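Proline dehydrogenase (Bradyrhizobium japonicum USDA 110, PDB 3HAZ) probably oxidises proline to glutamate in two steps, joining an FAD-dependent proline dehydrogenase and an NAD-dependent aldehyde dehydrogenase in one chain. Local coordinates at residues F417-G422 with Y440-P445. Numbering follows the deposited sequence.
Sequences FQRLHG and YRTYAP. With FAD (flavin-adenine dinucleotide), chain C.
Tyr443, Arg419 and Gln418 show how two neighbouring parallel strands can set one pair of side chains beside a flavin and another on the opposite face of the sheet. On the flavin face, the Gln418 amide meets the edge of the Tyr443 ring, with CD lying in the ring plane 3.4 Å from Tyr443 CE2 and the two planes 66° apart. Arg341, an FAD-binding residue, ties the pair together, hydrogen-bonding Gln418 OE1 and Tyr443 OH, while Glu416 takes Gln418 NE2. Tyr443 CD2 approaches the flavin methyl C7M to 3.3 Å. The strands 416-420 and 440-448 belong to a beta-alpha-beta unit of the proline dehydrogenase barrel, connected through helix 425-434. Backbone bonds from Arg419 N to Arg441 O and from Tyr443 N to Arg419 O, both 3.0 Å, fix the register. On the opposite face, Arg419 runs alongside Thr442: its CG sits between backbone N and carbonyl carbon (chi1 72°), and the extended chain brings NE to Thr442 OG1 in a weak, bent bond of 3.1 Å. Thr442 CG2 lies over one guanidinium face, near its rim. Leucine in place of Arg419 would probably leave Thr442 OG1 and the Met423 carbonyl, which receives NH2, without these donors.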
loop_
_atom_site.group_PDB
_atom_site.type_symbol
_atom_site.label_atom_id
_atom_site.label_comp_id
_atom_site.label_asym_id
_atom_site.label_seq_id
_atom_site.Cartn_x
_atom_site.Cartn_y
_atom_site.Cartn_z
ATOM N N PHE A 417 -24.143 40.749 -26.669
ATOM C CA PHE A 417 -22.995 40.088 -26.079
ATOM C C PHE A 417 -21.873 41.120 -25.958
ATOM O O PHE A 417 -21.923 42.177 -26.590
ATOM C CB PHE A 417 -22.545 38.900 -26.937
ATOM C CG PHE A 417 -23.518 37.754 -26.940
ATOM C CD1 PHE A 417 -24.394 37.575 -28.001
ATOM C CD2 PHE A 417 -23.567 36.871 -25.873
ATOM C CE1 PHE A 417 -25.303 36.526 -28.001
ATOM C CE2 PHE A 417 -24.472 35.818 -25.862
ATOM C CZ PHE A 417 -25.341 35.645 -26.928
ATOM N N GLN A 418 -20.860 40.816 -25.156
ATOM C CA GLN A 418 -19.683 41.679 -25.073
ATOM C C GLN A 418 -18.393 40.876 -25.065
ATOM O O GLN A 418 -18.380 39.688 -24.723
ATOM C CB GLN A 418 -19.721 42.563 -23.830
ATOM C CG GLN A 418 -20.967 43.386 -23.671
ATOM C CD GLN A 418 -20.860 44.344 -22.510
ATOM O OE1 GLN A 418 -20.095 44.109 -21.570
ATOM N NE2 GLN A 418 -21.622 45.443 -22.568
ATOM N N ARG A 419 -17.309 41.542 -25.439
ATOM C CA ARG A 419 -16.001 40.923 -25.455
ATOM C C ARG A 419 -14.928 41.988 -25.292
ATOM O O ARG A 419 -15.174 43.174 -25.513
ATOM C CB ARG A 419 -15.783 40.196 -26.776
ATOM C CG ARG A 419 -15.580 41.135 -27.968
ATOM C CD ARG A 419 -15.138 40.363 -29.200
ATOM N NE ARG A 419 -14.676 41.241 -30.265
ATOM C CZ ARG A 419 -13.400 41.419 -30.590
ATOM N NH1 ARG A 419 -13.085 42.246 -31.573
ATOM N NH2 ARG A 419 -12.439 40.772 -29.933
ATOM N N LEU A 420 -13.728 41.549 -24.933
ATOM C CA LEU A 420 -12.588 42.442 -24.807
ATOM C C LEU A 420 -11.719 42.359 -26.060
ATOM O O LEU A 420 -11.415 41.269 -26.546
ATOM C CB LEU A 420 -11.767 42.071 -23.571
ATOM C CG LEU A 420 -10.850 43.161 -23.021
ATOM C CD1 LEU A 420 -11.663 44.378 -22.595
ATOM C CD2 LEU A 420 -10.031 42.626 -21.853
ATOM N N HIS A 421 -11.335 43.512 -26.591
ATOM C CA HIS A 421 -10.449 43.549 -27.746
ATOM C C HIS A 421 -9.288 42.572 -27.522
ATOM O O HIS A 421 -8.696 42.533 -26.447
ATOM C CB HIS A 421 -9.949 44.980 -27.978
ATOM C CG HIS A 421 -9.488 45.243 -29.379
ATOM N ND1 HIS A 421 -10.180 44.799 -30.485
ATOM C CD2 HIS A 421 -8.411 45.913 -29.852
ATOM C CE1 HIS A 421 -9.543 45.173 -31.581
ATOM N NE2 HIS A 421 -8.466 45.851 -31.224
ATOM N N GLY A 422 -8.990 41.752 -28.524
ATOM C CA GLY A 422 -7.948 40.746 -28.390
ATOM C C GLY A 422 -8.438 39.393 -27.895
ATOM O O GLY A 422 -7.647 38.462 -27.725
ATOM N N TYR A 440 -22.954 42.587 -30.669
ATOM C CA TYR A 440 -21.921 42.469 -29.651
ATOM C C TYR A 440 -21.072 43.732 -29.551
ATOM O O TYR A 440 -20.735 44.362 -30.555
ATOM C CB TYR A 440 -21.052 41.227 -29.855
ATOM C CG TYR A 440 -20.217 41.192 -31.114
ATOM C CD1 TYR A 440 -20.723 40.656 -32.297
ATOM C CD2 TYR A 440 -18.906 41.656 -31.109
ATOM C CE1 TYR A 440 -19.952 40.604 -33.450
ATOM C CE2 TYR A 440 -18.126 41.605 -32.247
ATOM C CZ TYR A 440 -18.653 41.079 -33.416
ATOM O OH TYR A 440 -17.867 41.035 -34.543
ATOM N N ARG A 441 -20.758 44.099 -28.316
ATOM C CA ARG A 441 -19.969 45.276 -28.012
ATOM C C ARG A 441 -18.522 44.858 -27.778
ATOM O O ARG A 441 -18.254 43.878 -27.082
ATOM C CB ARG A 441 -20.523 45.944 -26.749
ATOM C CG ARG A 441 -19.808 47.226 -26.335
ATOM C CD ARG A 441 -20.508 47.854 -25.138
ATOM N NE ARG A 441 -21.943 47.962 -25.368
ATOM C CZ ARG A 441 -22.546 49.063 -25.805
ATOM N NH1 ARG A 441 -21.835 50.158 -26.049
ATOM N NH2 ARG A 441 -23.859 49.070 -26.003
ATOM N N THR A 442 -17.591 45.597 -28.368
ATOM C CA THR A 442 -16.174 45.324 -28.171
ATOM C C THR A 442 -15.555 46.445 -27.344
ATOM O O THR A 442 -15.671 47.624 -27.689
ATOM C CB THR A 442 -15.445 45.158 -29.523
ATOM O OG1 THR A 442 -16.043 44.077 -30.245
ATOM C CG2 THR A 442 -13.970 44.853 -29.322
ATOM N N TYR A 443 -14.931 46.077 -26.229
ATOM C CA TYR A 443 -14.271 47.059 -25.380
ATOM C C TYR A 443 -12.775 47.041 -25.625
ATOM O O TYR A 443 -12.171 45.975 -25.797
ATOM C CB TYR A 443 -14.496 46.762 -23.897
ATOM C CG TYR A 443 -15.864 47.074 -23.341
ATOM C CD1 TYR A 443 -16.103 48.255 -22.650
ATOM C CD2 TYR A 443 -16.903 46.154 -23.449
ATOM C CE1 TYR A 443 -17.352 48.528 -22.105
ATOM C CE2 TYR A 443 -18.152 46.412 -22.900
ATOM C CZ TYR A 443 -18.372 47.599 -22.236
ATOM O OH TYR A 443 -19.615 47.855 -21.702
ATOM N N ALA A 444 -12.183 48.227 -25.607
ATOM C CA ALA A 444 -10.737 48.370 -25.675
ATOM C C ALA A 444 -10.209 48.869 -24.336
ATOM O O ALA A 444 -10.790 49.777 -23.729
ATOM C CB ALA A 444 -10.350 49.342 -26.805
ATOM N N PRO A 445 -9.115 48.270 -23.851
ATOM C CA PRO A 445 -8.496 48.803 -22.636
ATOM C C PRO A 445 -7.886 50.155 -22.965
ATOM O O PRO A 445 -7.144 50.260 -23.947
ATOM C CB PRO A 445 -7.393 47.784 -22.324
ATOM C CG PRO A 445 -7.785 46.540 -23.094
ATOM C CD PRO A 445 -8.440 47.056 -24.331
HETATM P PA FAD C . -14.624 30.915 -19.130
HETATM O O1A FAD C . -13.229 30.149 -19.499
HETATM O O2A FAD C . -15.806 30.187 -19.589
HETATM O O5B FAD C . -14.718 31.069 -17.514
HETATM C C5B FAD C . -13.628 31.633 -16.844
HETATM C C4B FAD C . -14.024 31.966 -15.400
HETATM O O4B FAD C . -14.895 30.987 -14.609
HETATM C C3B FAD C . -13.384 32.855 -14.518
HETATM O O3B FAD C . -12.983 34.124 -15.004
HETATM C C2B FAD C . -14.158 32.715 -13.232
HETATM O O2B FAD C . -15.087 33.739 -12.925
HETATM C C1B FAD C . -14.710 31.335 -13.253
HETATM N N9A FAD C . -13.926 30.277 -12.641
HETATM C C8A FAD C . -12.677 29.796 -13.022
HETATM N N7A FAD C . -12.357 28.763 -12.183
HETATM C C5A FAD C . -13.429 28.602 -11.275
HETATM C C6A FAD C . -13.658 27.649 -10.134
HETATM N N6A FAD C . -12.655 26.648 -9.790
HETATM N N1A FAD C . -14.772 27.705 -9.435
HETATM C C2A FAD C . -15.763 28.654 -9.753
HETATM N N3A FAD C . -15.542 29.571 -10.847
HETATM C C4A FAD C . -14.381 29.510 -11.575
HETATM N N1 FAD C . -15.410 40.474 -14.139
HETATM C C2 FAD C . -15.609 41.097 -12.930
HETATM O O2 FAD C . -15.358 40.410 -11.763
HETATM N N3 FAD C . -16.028 42.470 -12.894
HETATM C C4 FAD C . -16.235 43.158 -14.056
HETATM O O4 FAD C . -16.709 44.475 -14.020
HETATM C C4X FAD C . -16.034 42.507 -15.322
HETATM N N5 FAD C . -16.264 43.244 -16.603
HETATM C C5X FAD C . -16.054 42.588 -17.841
HETATM C C6 FAD C . -16.273 43.318 -19.098
HETATM C C7 FAD C . -16.067 42.659 -20.332
HETATM C C7M FAD C . -16.275 43.430 -21.626
HETATM C C8 FAD C . -15.640 41.240 -20.362
HETATM C C8M FAD C . -15.404 40.500 -21.688
HETATM C C9 FAD C . -15.432 40.546 -19.157
HETATM C C9A FAD C . -15.635 41.229 -17.866
HETATM N N10 FAD C . -15.419 40.512 -16.606
HETATM C C10 FAD C . -15.634 41.190 -15.349
HETATM C "C1'" FAD C . -15.150 39.039 -16.564
HETATM C "C2'" FAD C . -13.659 38.615 -16.545
HETATM O "O2'" FAD C . -12.834 39.708 -16.935
HETATM C "C3'" FAD C . -13.479 37.378 -17.440
HETATM O "O3'" FAD C . -13.468 37.765 -18.809
HETATM C "C4'" FAD C . -14.600 36.299 -17.225
HETATM O "O4'" FAD C . -14.915 35.961 -15.919
HETATM C "C5'" FAD C . -14.375 35.043 -18.108
HETATM O "O5'" FAD C . -15.573 34.329 -18.369
HETATM P P FAD C . -15.680 33.509 -19.807
HETATM O O1P FAD C . -17.209 32.861 -19.963
HETATM O O2P FAD C . -15.345 34.410 -20.915
HETATM O O3P FAD C . -14.488 32.392 -19.793
#